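Local coordinates for type VI secretion system-associated protein TagF (Pseudomonas aeruginosa PAO1, PDB 2QNU), which is a type VI secretion system-associated protein that probably takes part in the post-translational control of secretion, at residues N23-P28 / T90-L95; G65-E70 / Q199-A204. All coordinates share one frame; numbering follows the deposited sequence.

Contact 1. Residues N23-P28 / T90-L95; sequences NTFVEP and TVACLL
Leu94 meets Phe25 at the root of the phenylalanine side chain: CD1 of Leu94 sits 3.9 Å from Phe25 CB and 4.0 Å from Phe25 CG, so the methyl covers the start of the ring rather than its far end. That far end belongs to Ala92, whose CB lies 4.2 Å from Phe25 CZ. Both aliphatic groups approach the ring obliquely. With CG anti to the backbone N (chi1 168°), the phenyl reaches out from the first turn of helix 23-44 and runs along the strand, spanning the two-residue step between Leu94 and Ala92. Here the helix packs on one face of the antiparallel sheet. Strand 89-95, paired with strands 4-7 and 71-77, turns Thr90, Ala92 and Leu94 to this helix, while Val91 and Cys93 face helix 110-121 across the sheet. Farther out, Val72 of strand 71-77 touches both Phe25 and Ala92, and the ring of Trp29 stacks on that of Phe25. Trp29 is itself tied to the strand by a hydrogen bond between its NE1 and Thr90 OG1, so one indole backs the phenyl and anchors the next turn of the helix. Leu94 also touches Pro22 and Glu70. The helix start carries a regular bond from Glu27 N to Asn23 O (2.9 Å), and Pro28, which has no backbone N-H to give, follows at a kink.

Contact 2. Residues G65-E70 / Q199-A204; sequences GLLGGE and QGLPPA
Leu201 lays its CD1 methyl against the backbone of the facing loop, 3.4 Å from the carbonyl O of Leu66, and the same methyl lies 4.0 Å from Leu67 CD2. It thus meets a peptide oxygen and a leucine branch that lie side by side, while the other branch rests beside Leu66, with Leu201 CD2 4.2 Å from Leu66 CB. Leu66 returns the contact with its forked end: CD1 and CD2 each stand 3.9 Å from Gly200 CA. With chi2 at -177° Leu66 CD1 is anti to CA, so that branch runs on from the chain while CD2 turns off beside it. Gly200, with positive phi (80°), offers bare backbone to the fork. The two loops lie at one end of the sheet: residues 65-70 belong to the hairpin connection between strands 58-62 and 71-77, whereas the loop 199-204 leaves the outermost strand 194-199, whose neighbour is strand 180-185. Gly200 is fixed to that neighbour by a hydrogen bond in which its O accepts from Ser181 OG, and Trp32 of helix 23-44 packs against Leu201. Beyond the leucines the contact thins out towards solvent. Gly65 opens a turn closed by the 2.8 Å bond from Gly65 N to Gly68 O, and Gly69, just after it, is also exposed. Exposed Gln199 points away, its OE1 bonded to Arg197. Past the contact, Pro203 packs on Asn156 of the second subunit.

Contact 1 is the buried one, an aromatic side chain laid on a strand in the layer between helix and sheet; contact 2 is a surface contact between two loops, made by leucine branches and main-chain atoms. Both are apolar, yet the second leans on a carbonyl oxygen and a glycine CA where the first uses side chains alone. They adjoin, with centres about 11 Å apart; helix 23-44 supplies one side of contact 1 and touches Leu67 and Leu201 of contact 2. Leu67 makes one junction: its CD1 lies 4.0 Å from Phe25 CE1, and its CD2 lies 3.8 Å from Pro28 CB. Glu70 makes the other, packing beside Leu94 and Leu95 at the end of strand 89-95.

Contact 1. Residues N23-P28 / T90-L95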
ATOM      1  N   ASN B  23       2.909  11.043  27.645  1.00 42.08           N
ATOM      2  CA  ASN B  23       1.505  10.702  27.882  1.00 42.24           C
ATOM      3  C   ASN B  23       0.636  10.795  26.634  1.00 42.46           C
ATOM      4  O   ASN B  23      -0.428  10.168  26.547  1.00 42.51           O
ATOM      5  CB  ASN B  23       0.958  11.573  28.973  1.00 42.68           C
ATOM      6  CG  ASN B  23      -0.458  11.179  29.388  1.00 45.24           C
ATOM      7  OD1 ASN B  23      -0.688  10.084  29.919  1.00 47.95           O
ATOM      8  ND2 ASN B  23      -1.415  12.104  29.187  1.00 45.86           N
ATOM      9  N   THR B  24       1.098  11.576  25.661  1.00 42.77           N
ATOM     10  CA  THR B  24       0.425  11.701  24.375  1.00 42.82           C
ATOM     11  C   THR B  24       0.264  10.336  23.810  1.00 41.80           C
ATOM     12  O   THR B  24      -0.740  10.001  23.180  1.00 40.73           O
ATOM     13  CB  THR B  24       1.253  12.562  23.318  1.00 43.01           C
ATOM     14  OG1 THR B  24       2.487  11.893  22.970  1.00 44.36           O
ATOM     15  CG2 THR B  24       1.523  13.948  23.844  1.00 43.61           C
ATOM     16  N   PHE B  25       1.281   9.519  24.025  1.00 41.73           N
ATOM     17  CA  PHE B  25       1.169   8.127  23.615  1.00 41.06           C
ATOM     18  C   PHE B  25       0.457   7.227  24.631  1.00 40.67           C
ATOM     19  O   PHE B  25      -0.406   6.430  24.272  1.00 40.50           O
ATOM     20  CB  PHE B  25       2.537   7.562  23.325  1.00 41.68           C
ATOM     21  CG  PHE B  25       2.496   6.086  23.174  1.00 42.68           C
ATOM     22  CD1 PHE B  25       1.942   5.527  22.037  1.00 44.05           C
ATOM     23  CD2 PHE B  25       2.912   5.259  24.196  1.00 42.11           C
ATOM     24  CE1 PHE B  25       1.862   4.160  21.888  1.00 43.49           C
ATOM     25  CE2 PHE B  25       2.807   3.894  24.062  1.00 44.12           C
ATOM     26  CZ  PHE B  25       2.287   3.348  22.905  1.00 44.52           C
ATOM     27  N   VAL B  26       0.891   7.311  25.891  1.00 40.36           N
ATOM     28  CA  VAL B  26       0.462   6.388  26.928  1.00 39.71           C
ATOM     29  C   VAL B  26      -1.047   6.464  27.209  1.00 39.53           C
ATOM     30  O   VAL B  26      -1.722   5.431  27.180  1.00 39.42           O
ATOM     31  CB  VAL B  26       1.292   6.588  28.226  1.00 40.08           C
ATOM     32  CG1 VAL B  26       0.719   5.734  29.404  1.00 39.76           C
ATOM     33  CG2 VAL B  26       2.782   6.273  27.988  1.00 38.60           C
ATOM     34  N   GLU B  27      -1.583   7.663  27.448  1.00 38.90           N
ATOM     35  CA  GLU B  27      -3.022   7.822  27.689  1.00 39.69           C
ATOM     36  C   GLU B  27      -3.871   7.035  26.670  1.00 39.82           C
ATOM     37  O   GLU B  27      -4.657   6.149  27.078  1.00 40.64           O
ATOM     38  CB  GLU B  27      -3.458   9.318  27.708  1.00 40.83           C
ATOM     39  CG  GLU B  27      -3.784   9.881  29.115  1.00 41.72           C
ATOM     40  CD  GLU B  27      -4.455  11.297  29.091  1.00 43.72           C
ATOM     41  OE1 GLU B  27      -4.815  11.781  27.983  1.00 48.09           O
ATOM     42  OE2 GLU B  27      -4.627  11.929  30.180  1.00 48.42           O
ATOM     43  N   PRO B  28      -3.759   7.357  25.354  1.00 38.73           N
ATOM     44  CA  PRO B  28      -4.526   6.565  24.381  1.00 37.79           C
ATOM     45  C   PRO B  28      -4.120   5.085  24.244  1.00 36.13           C
ATOM     46  O   PRO B  28      -4.939   4.215  23.927  1.00 33.98           O
ATOM     47  CB  PRO B  28      -4.283   7.320  23.037  1.00 37.83           C
ATOM     48  CG  PRO B  28      -3.014   8.096  23.258  1.00 38.86           C
ATOM     49  CD  PRO B  28      -3.046   8.481  24.703  1.00 39.34           C
ATOM     50  N   THR B  90       4.556  -3.394  26.665  1.00 35.12           N
ATOM     51  CA  THR B  90       4.858  -2.895  25.354  1.00 35.34           C
ATOM     52  C   THR B  90       6.177  -2.195  25.413  1.00 34.03           C
ATOM     53  O   THR B  90       6.393  -1.447  26.325  1.00 33.55           O
ATOM     54  CB  THR B  90       3.754  -1.852  24.910  1.00 35.25           C
ATOM     55  OG1 THR B  90       2.481  -2.454  25.028  1.00 39.60           O
ATOM     56  CG2 THR B  90       3.955  -1.406  23.482  1.00 36.20           C
ATOM     57  N   VAL B  91       7.029  -2.459  24.433  1.00 35.21           N
ATOM     58  CA  VAL B  91       8.169  -1.586  24.116  1.00 35.97           C
ATOM     59  C   VAL B  91       7.828  -0.837  22.800  1.00 36.44           C
ATOM     60  O   VAL B  91       7.442  -1.459  21.787  1.00 35.02           O
ATOM     61  CB  VAL B  91       9.431  -2.412  23.953  1.00 37.78           C
ATOM     62  CG1 VAL B  91      10.619  -1.563  23.427  1.00 37.96           C
ATOM     63  CG2 VAL B  91       9.758  -3.111  25.291  1.00 38.28           C
ATOM     64  N   ALA B  92       7.953   0.490  22.845  1.00 35.88           N
ATOM     65  CA  ALA B  92       7.516   1.376  21.741  1.00 36.01           C
ATOM     66  C   ALA B  92       8.542   2.455  21.433  1.00 36.73           C
ATOM     67  O   ALA B  92       9.118   3.057  22.334  1.00 34.33           O
ATOM     68  CB  ALA B  92       6.224   2.028  22.096  1.00 36.19           C
ATOM     69  N   CYS B  93       8.770   2.660  20.141  1.00 39.05           N
ATOM     70  CA  CYS B  93       9.528   3.802  19.668  1.00 40.69           C
ATOM     71  C   CYS B  93       8.613   4.783  18.914  1.00 39.92           C
ATOM     72  O   CYS B  93       7.981   4.442  17.919  1.00 40.34           O
ATOM     73  CB  CYS B  93      10.626   3.310  18.760  1.00 40.25           C
ATOM     74  SG  CYS B  93      11.569   4.621  18.173  1.00 44.15           S
ATOM     75  N   LEU B  94       8.566   6.011  19.390  1.00 40.66           N
ATOM     76  CA  LEU B  94       7.805   7.064  18.745  1.00 41.88           C
ATOM     77  C   LEU B  94       8.585   7.690  17.582  1.00 41.84           C
ATOM     78  O   LEU B  94       9.671   8.066  17.756  1.00 39.83           O
ATOM     79  CB  LEU B  94       7.492   8.127  19.767  1.00 42.07           C
ATOM     80  CG  LEU B  94       6.052   8.137  20.261  1.00 45.08           C
ATOM     81  CD1 LEU B  94       5.885   7.184  21.392  1.00 47.97           C
ATOM     82  CD2 LEU B  94       5.679   9.590  20.678  1.00 43.59           C
ATOM     83  N   LEU B  95       8.017   7.760  16.400  1.00 42.61           N
ATOM     84  CA  LEU B  95       8.736   8.277  15.246  1.00 43.74           C
ATOM     85  C   LEU B  95       8.100   9.598  14.764  1.00 44.05           C
ATOM     86  O   LEU B  95       6.924   9.902  15.091  1.00 44.52           O
ATOM     87  CB  LEU B  95       8.689   7.269  14.106  1.00 44.09           C
ATOM     88  CG  LEU B  95       9.307   5.897  14.368  1.00 47.16           C
ATOM     89  CD1 LEU B  95       8.605   4.871  13.507  1.00 48.27           C
ATOM     90  CD2 LEU B  95      10.822   5.956  14.095  1.00 49.48           C
TER

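Contact 2. Residues G65-E70 / Q199-A204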
ATOM      1  N   GLY B  65      -1.398  10.057  14.471  1.00 39.31           N
ATOM      2  CA  GLY B  65      -2.748  10.536  14.770  1.00 40.40           C
ATOM      3  C   GLY B  65      -3.760   9.483  15.190  1.00 41.29           C
ATOM      4  O   GLY B  65      -4.915   9.799  15.480  1.00 42.70           O
ATOM      5  N   LEU B  66      -3.364   8.227  15.200  1.00 41.71           N
ATOM      6  CA  LEU B  66      -4.271   7.178  15.713  1.00 41.73           C
ATOM      7  C   LEU B  66      -4.146   7.049  17.228  1.00 42.74           C
ATOM      8  O   LEU B  66      -5.048   6.567  17.909  1.00 43.16           O
ATOM      9  CB  LEU B  66      -3.982   5.858  15.051  1.00 41.09           C
ATOM     10  CG  LEU B  66      -4.199   5.710  13.560  1.00 40.72           C
ATOM     11  CD1 LEU B  66      -3.887   4.274  13.229  1.00 37.19           C
ATOM     12  CD2 LEU B  66      -5.609   6.079  13.145  1.00 44.28           C
ATOM     13  N   LEU B  67      -3.013   7.470  17.748  1.00 43.82           N
ATOM     14  CA  LEU B  67      -2.804   7.551  19.169  1.00 45.05           C
ATOM     15  C   LEU B  67      -2.576   9.018  19.483  1.00 45.97           C
ATOM     16  O   LEU B  67      -3.558   9.788  19.559  1.00 47.48           O
ATOM     17  CB  LEU B  67      -1.628   6.623  19.554  1.00 44.97           C
ATOM     18  CG  LEU B  67      -2.109   5.149  19.357  1.00 45.22           C
ATOM     19  CD1 LEU B  67      -1.008   4.124  19.137  1.00 45.92           C
ATOM     20  CD2 LEU B  67      -3.006   4.744  20.494  1.00 46.72           C
ATOM     21  N   GLY B  68      -1.318   9.418  19.643  1.00 45.99           N
ATOM     22  CA  GLY B  68      -0.936  10.828  19.525  1.00 45.94           C
ATOM     23  C   GLY B  68      -0.471  11.103  18.115  1.00 46.08           C
ATOM     24  O   GLY B  68      -0.701  10.317  17.214  1.00 46.60           O
ATOM     25  N   GLY B  69       0.231  12.209  17.929  1.00 47.25           N
ATOM     26  CA  GLY B  69       0.541  12.706  16.595  1.00 47.04           C
ATOM     27  C   GLY B  69       1.815  12.166  15.990  1.00 47.32           C
ATOM     28  O   GLY B  69       2.141  12.443  14.822  1.00 48.28           O
ATOM     29  N   GLU B  70       2.575  11.429  16.779  1.00 46.94           N
ATOM     30  CA  GLU B  70       3.698  10.695  16.218  1.00 46.56           C
ATOM     31  C   GLU B  70       3.238   9.319  15.726  1.00 44.67           C
ATOM     32  O   GLU B  70       2.205   8.749  16.184  1.00 44.54           O
ATOM     33  CB  GLU B  70       4.815  10.522  17.245  1.00 47.30           C
ATOM     34  CG  GLU B  70       5.771  11.694  17.389  1.00 50.66           C
ATOM     35  CD  GLU B  70       5.250  12.770  18.331  1.00 56.80           C
ATOM     36  OE1 GLU B  70       4.759  12.390  19.423  1.00 59.63           O
ATOM     37  OE2 GLU B  70       5.344  14.001  17.990  1.00 62.14           O
ATOM     38  N   GLN B 199      -7.773  -0.571   9.334  1.00 39.22           N
ATOM     39  CA  GLN B 199      -8.026   0.837   9.075  1.00 41.50           C
ATOM     40  C   GLN B 199      -8.197   1.476  10.436  1.00 41.98           C
ATOM     41  O   GLN B 199      -9.164   1.222  11.118  1.00 45.31           O
ATOM     42  CB  GLN B 199      -9.317   0.994   8.234  1.00 42.05           C
ATOM     43  CG  GLN B 199      -9.401   2.315   7.509  1.00 45.62           C
ATOM     44  CD  GLN B 199      -8.381   2.467   6.374  1.00 50.78           C
ATOM     45  OE1 GLN B 199      -8.048   1.503   5.667  1.00 52.48           O
ATOM     46  NE2 GLN B 199      -7.912   3.712   6.173  1.00 55.34           N
ATOM     47  N   GLY B 200      -7.273   2.283  10.874  1.00 41.25           N
ATOM     48  CA  GLY B 200      -7.316   2.748  12.237  1.00 41.20           C
ATOM     49  C   GLY B 200      -6.789   1.725  13.227  1.00 40.47           C
ATOM     50  O   GLY B 200      -6.102   0.773  12.826  1.00 40.35           O
ATOM     51  N   LEU B 201      -7.103   1.944  14.511  1.00 39.90           N
ATOM     52  CA  LEU B 201      -6.786   0.979  15.588  1.00 40.29           C
ATOM     53  C   LEU B 201      -7.771  -0.120  15.510  1.00 40.36           C
ATOM     54  O   LEU B 201      -8.905   0.124  15.126  1.00 39.44           O
ATOM     55  CB  LEU B 201      -6.900   1.592  16.978  1.00 40.58           C
ATOM     56  CG  LEU B 201      -5.940   2.752  17.273  1.00 39.69           C
ATOM     57  CD1 LEU B 201      -6.243   3.453  18.571  1.00 38.11           C
ATOM     58  CD2 LEU B 201      -4.550   2.293  17.204  1.00 41.29           C
ATOM     59  N   PRO B 202      -7.346  -1.340  15.907  1.00 40.12           N
ATOM     60  CA  PRO B 202      -8.331  -2.419  16.024  1.00 38.92           C
ATOM     61  C   PRO B 202      -9.499  -1.985  16.934  1.00 37.90           C
ATOM     62  O   PRO B 202      -9.309  -1.412  17.988  1.00 35.51           O
ATOM     63  CB  PRO B 202      -7.533  -3.571  16.601  1.00 39.52           C
ATOM     64  CG  PRO B 202      -6.082  -3.213  16.308  1.00 40.64           C
ATOM     65  CD  PRO B 202      -5.975  -1.761  16.250  1.00 38.53           C
ATOM     66  N   PRO B 203     -10.720  -2.186  16.466  1.00 37.69           N
ATOM     67  CA  PRO B 203     -11.846  -1.972  17.371  1.00 38.00           C
ATOM     68  C   PRO B 203     -11.773  -2.936  18.570  1.00 37.61           C
ATOM     69  O   PRO B 203     -11.259  -4.068  18.433  1.00 36.25           O
ATOM     70  CB  PRO B 203     -13.078  -2.243  16.516  1.00 37.11           C
ATOM     71  CG  PRO B 203     -12.635  -2.928  15.367  1.00 39.82           C
ATOM     72  CD  PRO B 203     -11.136  -2.632  15.128  1.00 38.11           C
ATOM     73  N   ALA B 204     -12.282  -2.486  19.708  1.00 38.13           N
ATOM     74  CA  ALA B 204     -12.193  -3.261  20.954  1.00 39.71           C
ATOM     75  C   ALA B 204     -12.697  -4.705  20.765  1.00 40.13           C
ATOM     76  O   ALA B 204     -12.032  -5.618  21.172  1.00 40.87           O
ATOM     77  CB  ALA B 204     -12.904  -2.581  22.061  1.00 39.28           C
TER